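Local coordinates for protein dephospho-CoA kinase (Legionella pneumophila subsp. pneumophila, PDB 4TTR) that probably catalyses the final step of coenzyme A biosynthesis, using ATP to phosphorylate the 3'-hydroxyl of dephospho-CoA, at residues T31-F36 with I41-A46; C122-P127 with P136-V141; I126-N131 with T172-E177. All blocks are in the same frame, centred on the assembly; numbering follows the deposited sequence. Where two conformers were deposited one is given.

Contact 1 of 3, residues T31-F36 with I41-A46; sequences TVAEFF and INVIYA
Tyr45 reaches Ala33 because its CG sits beside the backbone N and anti to the carbonyl carbon (chi1 -61°), which brings the ring back over Val43 and its outer end close to helix 29-38. Val43 CG1, anti to its own backbone N, lies under one face of that ring near its rim, while CG2 lies against the helix backbone. The touching atoms fit these rotations: Ala33 CB is 3.8 Å from Tyr45 CE1 and approaches the ring obliquely, and Val43 CG2 is 3.7 Å from Ala33 O. Ala33 CB also lies 4.2 Å from Val43 CG1. The axes of helix 31-36 and strand 42-45 approach to 8.6 Å and run roughly antiparallel, with 148° between their N-to-C directions. They converge toward the connecting turn, where Ile41 N donates to Phe36 O at 3.2 Å with an N-H...O angle of 151°, tilted out of the carbonyl plane. This is the second half of a beta-alpha-beta crossover: strand 18-23, the P-loop and helix 29-38 lead to parallel strand 42-45, with strand 122-125 between the two strands. Ala33 and Phe36 also touch strand 122-125. Farther round the helix, Val32 and Phe35 pack on Leu196 and Val200 of helix 192-213, whereas Ile44 faces Ile110 and Leu114 of helix 92-115.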
# COMPACT_ATOMS: atom_id res chain seq x y z
N THR A 31 -7.04 -5.72 5.08
CA THR A 31 -7.60 -6.46 6.20
C THR A 31 -6.55 -6.59 7.30
O THR A 31 -6.86 -6.47 8.49
CB THR A 31 -8.06 -7.86 5.77
OG1 THR A 31 -9.03 -7.74 4.73
CG2 THR A 31 -8.67 -8.62 6.95
N VAL A 32 -5.31 -6.82 6.89
CA VAL A 32 -4.19 -6.87 7.82
C VAL A 32 -4.06 -5.53 8.54
O VAL A 32 -3.84 -5.49 9.75
CB VAL A 32 -2.87 -7.23 7.09
CG1 VAL A 32 -1.66 -6.97 7.98
CG2 VAL A 32 -2.90 -8.68 6.66
N ALA A 33 -4.19 -4.44 7.79
CA ALA A 33 -4.11 -3.11 8.38
C ALA A 33 -5.21 -2.91 9.43
O ALA A 33 -4.96 -2.35 10.49
CB ALA A 33 -4.22 -2.04 7.31
N GLU A 34 -6.41 -3.39 9.13
CA GLU A 34 -7.53 -3.26 10.05
C GLU A 34 -7.27 -4.04 11.34
O GLU A 34 -7.59 -3.56 12.43
CB GLU A 34 -8.83 -3.74 9.38
CG GLU A 34 -10.07 -3.67 10.27
CD GLU A 34 -10.40 -2.26 10.73
OE1 GLU A 34 -11.16 -2.11 11.71
OE2 GLU A 34 -9.90 -1.28 10.12
N PHE A 35 -6.69 -5.23 11.22
CA PHE A 35 -6.39 -6.03 12.40
C PHE A 35 -5.36 -5.32 13.27
O PHE A 35 -5.48 -5.31 14.50
CB PHE A 35 -5.89 -7.43 12.00
CG PHE A 35 -7.00 -8.39 11.62
CD1 PHE A 35 -8.17 -8.47 12.37
CD2 PHE A 35 -6.87 -9.21 10.51
CE1 PHE A 35 -9.18 -9.35 12.02
CE2 PHE A 35 -7.89 -10.09 10.15
CZ PHE A 35 -9.04 -10.16 10.91
N PHE A 36 -4.35 -4.72 12.66
CA PHE A 36 -3.38 -3.92 13.41
C PHE A 36 -4.07 -2.73 14.06
O PHE A 36 -3.79 -2.38 15.21
CB PHE A 36 -2.24 -3.43 12.51
CG PHE A 36 -1.14 -4.44 12.34
CD1 PHE A 36 -0.26 -4.70 13.37
CD2 PHE A 36 -1.00 -5.14 11.15
CE1 PHE A 36 0.74 -5.64 13.23
CE2 PHE A 36 0.01 -6.08 11.00
CZ PHE A 36 0.88 -6.33 12.04
N ILE A 41 -3.05 -0.00 17.19
CA ILE A 41 -1.90 0.55 16.47
C ILE A 41 -2.35 1.64 15.50
O ILE A 41 -3.32 1.46 14.76
CB ILE A 41 -1.12 -0.54 15.71
CG1 ILE A 41 -0.63 -1.62 16.67
CG2 ILE A 41 0.05 0.07 14.94
CD1 ILE A 41 0.25 -1.10 17.82
N ASN A 42 -1.63 2.75 15.51
CA ASN A 42 -1.86 3.83 14.55
C ASN A 42 -1.42 3.39 13.15
O ASN A 42 -0.26 3.04 12.94
CB ASN A 42 -1.09 5.09 14.96
CG ASN A 42 -1.71 5.82 16.15
OD1 ASN A 42 -1.47 7.00 16.35
ND2 ASN A 42 -2.52 5.11 16.95
N VAL A 43 -2.35 3.41 12.21
CA VAL A 43 -2.05 3.05 10.83
C VAL A 43 -2.14 4.28 9.94
O VAL A 43 -3.18 4.94 9.87
CB VAL A 43 -3.01 1.97 10.30
CG1 VAL A 43 -2.63 1.57 8.88
CG2 VAL A 43 -2.99 0.75 11.22
N ILE A 44 -1.04 4.60 9.27
CA ILE A 44 -1.01 5.69 8.30
C ILE A 44 -1.17 5.11 6.90
O ILE A 44 -0.37 4.28 6.46
CB ILE A 44 0.30 6.50 8.40
CG1 ILE A 44 0.46 7.08 9.80
CG2 ILE A 44 0.31 7.62 7.36
CD1 ILE A 44 1.81 7.71 10.08
N TYR A 45 -2.23 5.53 6.21
CA TYR A 45 -2.53 5.04 4.87
C TYR A 45 -2.05 6.00 3.80
O TYR A 45 -2.70 7.01 3.53
CB TYR A 45 -4.04 4.81 4.72
CG TYR A 45 -4.61 3.80 5.67
CD1 TYR A 45 -4.59 2.44 5.37
CD2 TYR A 45 -5.17 4.19 6.88
CE1 TYR A 45 -5.12 1.50 6.25
CE2 TYR A 45 -5.70 3.26 7.76
CZ TYR A 45 -5.67 1.92 7.44
OH TYR A 45 -6.19 1.00 8.32
N ALA A 46 -0.92 5.69 3.18
CA ALA A 46 -0.35 6.55 2.15
C ALA A 46 -1.29 6.69 0.96
O ALA A 46 -1.29 7.71 0.27
CB ALA A 46 0.99 6.02 1.69

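Contact 2 of 3, residues C122-P127 with P136-V141; sequences CLIEIP and PYLQKV
Ile124 and Leu138 are the nearest pair of CA atoms, 8.8 Å apart, and no hydrogen bond joins segment 122-127 to segment 136-141, so side chains alone close the gap. The CG1 branch of Ile124 is extended, and the terminal CD1 touches two residues: it meets the edge of the Tyr137 ring, in the ring plane, at 3.7 Å from CE2, and it lies 3.9 Å from Leu138 CD2. The Ile124 and Tyr137 side chains cross at about a right angle, while Leu138 comes in at a slant. Its other methyl, Leu138 CD1, meets Ile126 CD1 tip to tip at 3.8 Å; the two branches of one leucine thus serve two isoleucines. Ile126 offers this methyl by holding CG1 between the backbone N and the carbonyl carbon (chi1 59°). The absence of backbone pairing follows from the fold. In the parallel sheet, with the 2-3-1-4-5 strand order of P-loop kinases, strand 18-23 separates strand 122-125 from strand 140-145, and the residues leading into the latter meet 122-127 by side chains. Ile126 also touches Thr22, and Leu138 touches Ser18, both on that intervening strand. The side chain of Ile126 is about 7 Å from that of Lys29, a predicted ATP-binding residue. Tyr137 OH is buried by this contact and has no polar partner in the model.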
# COMPACT_ATOMS: atom_id res chain seq x y z
N CYS A 122 4.19 2.37 14.87
CA CYS A 122 3.28 2.86 13.84
C CYS A 122 3.36 1.99 12.60
O CYS A 122 4.42 1.49 12.24
CB CYS A 122 3.60 4.32 13.49
SG CYS A 122 2.45 5.10 12.32
N LEU A 123 2.22 1.80 11.95
CA LEU A 123 2.14 1.06 10.70
C LEU A 123 1.87 2.03 9.55
O LEU A 123 0.92 2.81 9.60
CB LEU A 123 1.04 0.01 10.78
CG LEU A 123 1.09 -1.11 9.74
CD1 LEU A 123 2.22 -2.08 10.04
CD2 LEU A 123 -0.24 -1.83 9.72
N ILE A 124 2.72 1.98 8.53
CA ILE A 124 2.57 2.82 7.35
C ILE A 124 2.29 1.96 6.12
O ILE A 124 3.18 1.25 5.64
CB ILE A 124 3.82 3.68 7.09
CG1 ILE A 124 4.25 4.42 8.37
CG2 ILE A 124 3.56 4.68 5.97
CD1 ILE A 124 5.56 5.18 8.24
N GLU A 125 1.06 2.00 5.63
CA GLU A 125 0.70 1.27 4.42
C GLU A 125 1.24 1.99 3.19
O GLU A 125 0.90 3.15 2.94
CB GLU A 125 -0.82 1.12 4.31
CG GLU A 125 -1.26 0.20 3.19
CD GLU A 125 -2.77 0.14 3.03
OE1 GLU A 125 -3.26 0.43 1.91
OE2 GLU A 125 -3.46 -0.20 4.01
N ILE A 126 2.09 1.29 2.44
CA ILE A 126 2.82 1.87 1.32
C ILE A 126 2.71 0.94 0.10
O ILE A 126 2.29 -0.20 0.24
CB ILE A 126 4.30 2.11 1.70
CG1 ILE A 126 4.96 0.80 2.12
CG2 ILE A 126 4.37 3.14 2.82
CD1 ILE A 126 6.39 0.95 2.62
N PRO A 127 3.08 1.43 -1.10
CA PRO A 127 2.94 0.57 -2.28
C PRO A 127 3.96 -0.57 -2.33
O PRO A 127 5.02 -0.49 -1.71
CB PRO A 127 3.15 1.53 -3.45
CG PRO A 127 3.95 2.64 -2.90
CD PRO A 127 3.50 2.80 -1.47
N PRO A 136 13.32 5.76 4.01
CA PRO A 136 14.55 5.28 4.65
C PRO A 136 14.42 5.14 6.16
O PRO A 136 15.33 4.62 6.80
CB PRO A 136 15.56 6.38 4.30
CG PRO A 136 14.73 7.61 4.23
CD PRO A 136 13.41 7.19 3.64
N TYR A 137 13.30 5.58 6.72
CA TYR A 137 13.12 5.64 8.17
C TYR A 137 12.39 4.42 8.75
O TYR A 137 12.21 4.33 9.96
CB TYR A 137 12.37 6.92 8.55
CG TYR A 137 11.10 7.17 7.75
CD1 TYR A 137 11.13 7.96 6.61
CD2 TYR A 137 9.89 6.63 8.15
CE1 TYR A 137 9.98 8.20 5.88
CE2 TYR A 137 8.73 6.86 7.43
CZ TYR A 137 8.78 7.65 6.30
OH TYR A 137 7.64 7.88 5.58
N LEU A 138 11.99 3.49 7.89
CA LEU A 138 11.28 2.30 8.34
C LEU A 138 12.21 1.36 9.10
O LEU A 138 13.30 1.06 8.64
CB LEU A 138 10.67 1.57 7.15
CG LEU A 138 9.64 2.35 6.32
CD1 LEU A 138 9.15 1.49 5.17
CD2 LEU A 138 8.47 2.81 7.19
N GLN A 139 11.76 0.88 10.26
CA GLN A 139 12.52 -0.12 11.00
C GLN A 139 12.32 -1.50 10.40
O GLN A 139 13.23 -2.32 10.35
CB GLN A 139 12.10 -0.16 12.48
CG GLN A 139 12.57 0.99 13.35
CD GLN A 139 14.00 1.39 13.08
OE1 GLN A 139 14.93 0.59 13.25
NE2 GLN A 139 14.18 2.64 12.68
N LYS A 140 11.09 -1.75 9.95
CA LYS A 140 10.70 -3.04 9.42
C LYS A 140 9.84 -2.87 8.18
O LYS A 140 9.18 -1.85 8.02
CB LYS A 140 9.93 -3.84 10.47
CG LYS A 140 10.69 -4.12 11.74
CD LYS A 140 11.79 -5.13 11.50
CE LYS A 140 12.16 -5.80 12.80
NZ LYS A 140 13.30 -6.74 12.63
N VAL A 141 9.86 -3.88 7.32
CA VAL A 141 8.92 -3.98 6.22
C VAL A 141 8.15 -5.30 6.35
O VAL A 141 8.75 -6.36 6.55
CB VAL A 141 9.62 -3.90 4.85
CG1 VAL A 141 8.63 -4.11 3.71
CG2 VAL A 141 10.31 -2.55 4.69

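Contact 3 of 3, residues I126-N131 with T172-E177; sequences IPLLFN and TQPNLE
Leu129 and Pro174 are 8.2 Å apart between CA atoms, Leu128 and Leu176 8.7 Å, and neither segment is regular helix or strand where they face; the backbones share no hydrogen bond. The two loops belong to different parts of the P-loop kinase fold: 126-131 leaves the C-terminal end of strand 122-125, whereas the loop 172-177 links helix 163-171 to helix 177-182, between strands 140-145 and 185-188, the region that holds the lid in related P-loop kinases. The backbone of 127-130 turns back on itself, with a weak bond from Phe130 N to Pro127 O, and this turn places the consecutive leucines against the same segment. Leu128 has CG anti to its backbone N (chi1 174°) and lays both methyls against one methyl of Leu176: Leu176 CD2 is 3.7 Å from Leu128 CD2 and 3.9 Å from Leu128 CD1, the side chains crossing at about a right angle. Leu129 swings its CG beside the backbone N (chi1 -58°) and comes in at a slant to the pyrrolidine of Pro174, with CD1 3.5 Å from Pro174 CG and 3.7 Å from Pro174 CB. The contact is entirely apolar yet near the surface. The side chain of Leu128 is about 10 Å from the bound 1,3-butanediol, and Leu176 also touches Asn24. Next in the chain, Phe130 makes a cation-pi contact with Arg179, which also hydrogen-bonds Phe130 O, and Ile126 CD1 lies over the centre of the Phe130 ring, 3.6 Å above its plane.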
# COMPACT_ATOMS: atom_id res chain seq x y z
N ILE A 126 2.09 1.29 2.44
CA ILE A 126 2.82 1.87 1.32
C ILE A 126 2.71 0.94 0.10
O ILE A 126 2.29 -0.20 0.24
CB ILE A 126 4.30 2.11 1.70
CG1 ILE A 126 4.96 0.80 2.12
CG2 ILE A 126 4.37 3.14 2.82
CD1 ILE A 126 6.39 0.95 2.62
N PRO A 127 3.08 1.43 -1.10
CA PRO A 127 2.94 0.57 -2.28
C PRO A 127 3.96 -0.57 -2.33
O PRO A 127 5.02 -0.49 -1.71
CB PRO A 127 3.15 1.53 -3.45
CG PRO A 127 3.95 2.64 -2.90
CD PRO A 127 3.50 2.80 -1.47
N LEU A 128 3.63 -1.62 -3.08
CA LEU A 128 4.47 -2.81 -3.20
C LEU A 128 5.90 -2.47 -3.62
O LEU A 128 6.86 -2.93 -3.00
CB LEU A 128 3.84 -3.78 -4.21
CG LEU A 128 4.64 -5.03 -4.58
CD1 LEU A 128 4.82 -5.94 -3.37
CD2 LEU A 128 3.94 -5.77 -5.71
N LEU A 129 6.02 -1.67 -4.67
CA LEU A 129 7.32 -1.27 -5.20
C LEU A 129 7.72 0.12 -4.71
O LEU A 129 8.09 0.99 -5.50
CB LEU A 129 7.30 -1.28 -6.73
CG LEU A 129 6.93 -2.61 -7.38
CD1 LEU A 129 6.65 -2.39 -8.86
CD2 LEU A 129 8.04 -3.64 -7.19
N PHE A 130 7.63 0.33 -3.40
CA PHE A 130 7.93 1.63 -2.82
C PHE A 130 9.41 1.98 -2.98
O PHE A 130 10.28 1.11 -2.88
CB PHE A 130 7.53 1.67 -1.34
CG PHE A 130 8.38 0.80 -0.45
CD1 PHE A 130 8.11 -0.56 -0.32
CD2 PHE A 130 9.44 1.33 0.26
CE1 PHE A 130 8.88 -1.35 0.50
CE2 PHE A 130 10.21 0.54 1.08
CZ PHE A 130 9.94 -0.80 1.20
N ASN A 131 9.68 3.25 -3.24
CA ASN A 131 11.04 3.75 -3.31
C ASN A 131 11.62 3.81 -1.90
O ASN A 131 11.11 4.54 -1.05
CB ASN A 131 11.09 5.12 -3.97
CG ASN A 131 12.50 5.59 -4.27
OD1 ASN A 131 13.47 5.09 -3.70
ND2 ASN A 131 12.63 6.56 -5.17
N THR A 172 0.96 -10.23 -15.15
CA THR A 172 1.67 -8.98 -15.43
C THR A 172 2.14 -8.25 -14.17
O THR A 172 2.67 -7.14 -14.25
CB THR A 172 0.78 -8.03 -16.25
OG1 THR A 172 -0.50 -7.90 -15.62
CG2 THR A 172 0.59 -8.57 -17.66
N GLN A 173 1.96 -8.86 -13.01
CA GLN A 173 2.36 -8.22 -11.76
C GLN A 173 3.88 -8.17 -11.63
O GLN A 173 4.58 -8.97 -12.25
CB GLN A 173 1.75 -8.95 -10.57
CG GLN A 173 0.24 -9.06 -10.65
CD GLN A 173 -0.43 -7.71 -10.85
OE1 GLN A 173 0.08 -6.68 -10.41
NE2 GLN A 173 -1.57 -7.71 -11.53
N PRO A 174 4.39 -7.23 -10.83
CA PRO A 174 5.84 -7.14 -10.66
C PRO A 174 6.40 -8.37 -9.97
O PRO A 174 5.72 -8.94 -9.11
CB PRO A 174 6.03 -5.89 -9.78
CG PRO A 174 4.71 -5.19 -9.78
CD PRO A 174 3.68 -6.24 -10.01
N ASN A 175 7.60 -8.78 -10.33
CA ASN A 175 8.24 -9.89 -9.65
C ASN A 175 8.54 -9.48 -8.22
O ASN A 175 8.94 -8.35 -7.96
CB ASN A 175 9.51 -10.33 -10.38
CG ASN A 175 9.24 -10.71 -11.82
OD1 ASN A 175 8.60 -11.72 -12.10
ND2 ASN A 175 9.72 -9.89 -12.75
N LEU A 176 8.33 -10.42 -7.30
CA LEU A 176 8.40 -10.12 -5.87
C LEU A 176 9.72 -10.56 -5.26
O LEU A 176 9.98 -10.28 -4.10
CB LEU A 176 7.25 -10.81 -5.14
CG LEU A 176 5.86 -10.59 -5.74
CD1 LEU A 176 4.85 -11.53 -5.10
CD2 LEU A 176 5.45 -9.14 -5.57
N GLU A 177 10.54 -11.25 -6.05
CA GLU A 177 11.80 -11.81 -5.57
C GLU A 177 12.62 -10.81 -4.76
O GLU A 177 13.05 -11.10 -3.64
CB GLU A 177 12.64 -12.34 -6.74
CG GLU A 177 13.95 -13.00 -6.34
CD GLU A 177 14.67 -13.64 -7.51
OE1 GLU A 177 14.17 -13.53 -8.66
OE2 GLU A 177 15.73 -14.26 -7.29

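In the fold
Contacts 1 and 2 are partly buried and meet at the sheet: strands 42-45 and 122-125 are neighbours, with probable backbone hydrogen bonds from Ile44 N to Leu123 O and from Glu125 N to Ile44 O. Contact 3 is a surface contact, and its centre lies on the other side of the chain's centre from contact 1, about 19 Å away. Contacts 2 and 3 touch through Val141 and Phe130 and overlap at Ile126-Pro127, but Ile126 takes part only in contact 2; the leucines that follow make contact 3. Only contact 1 has a hydrogen bond between its segments, as suits its short helix-strand connection; the other two rely on methyl, ring-edge and proline contacts.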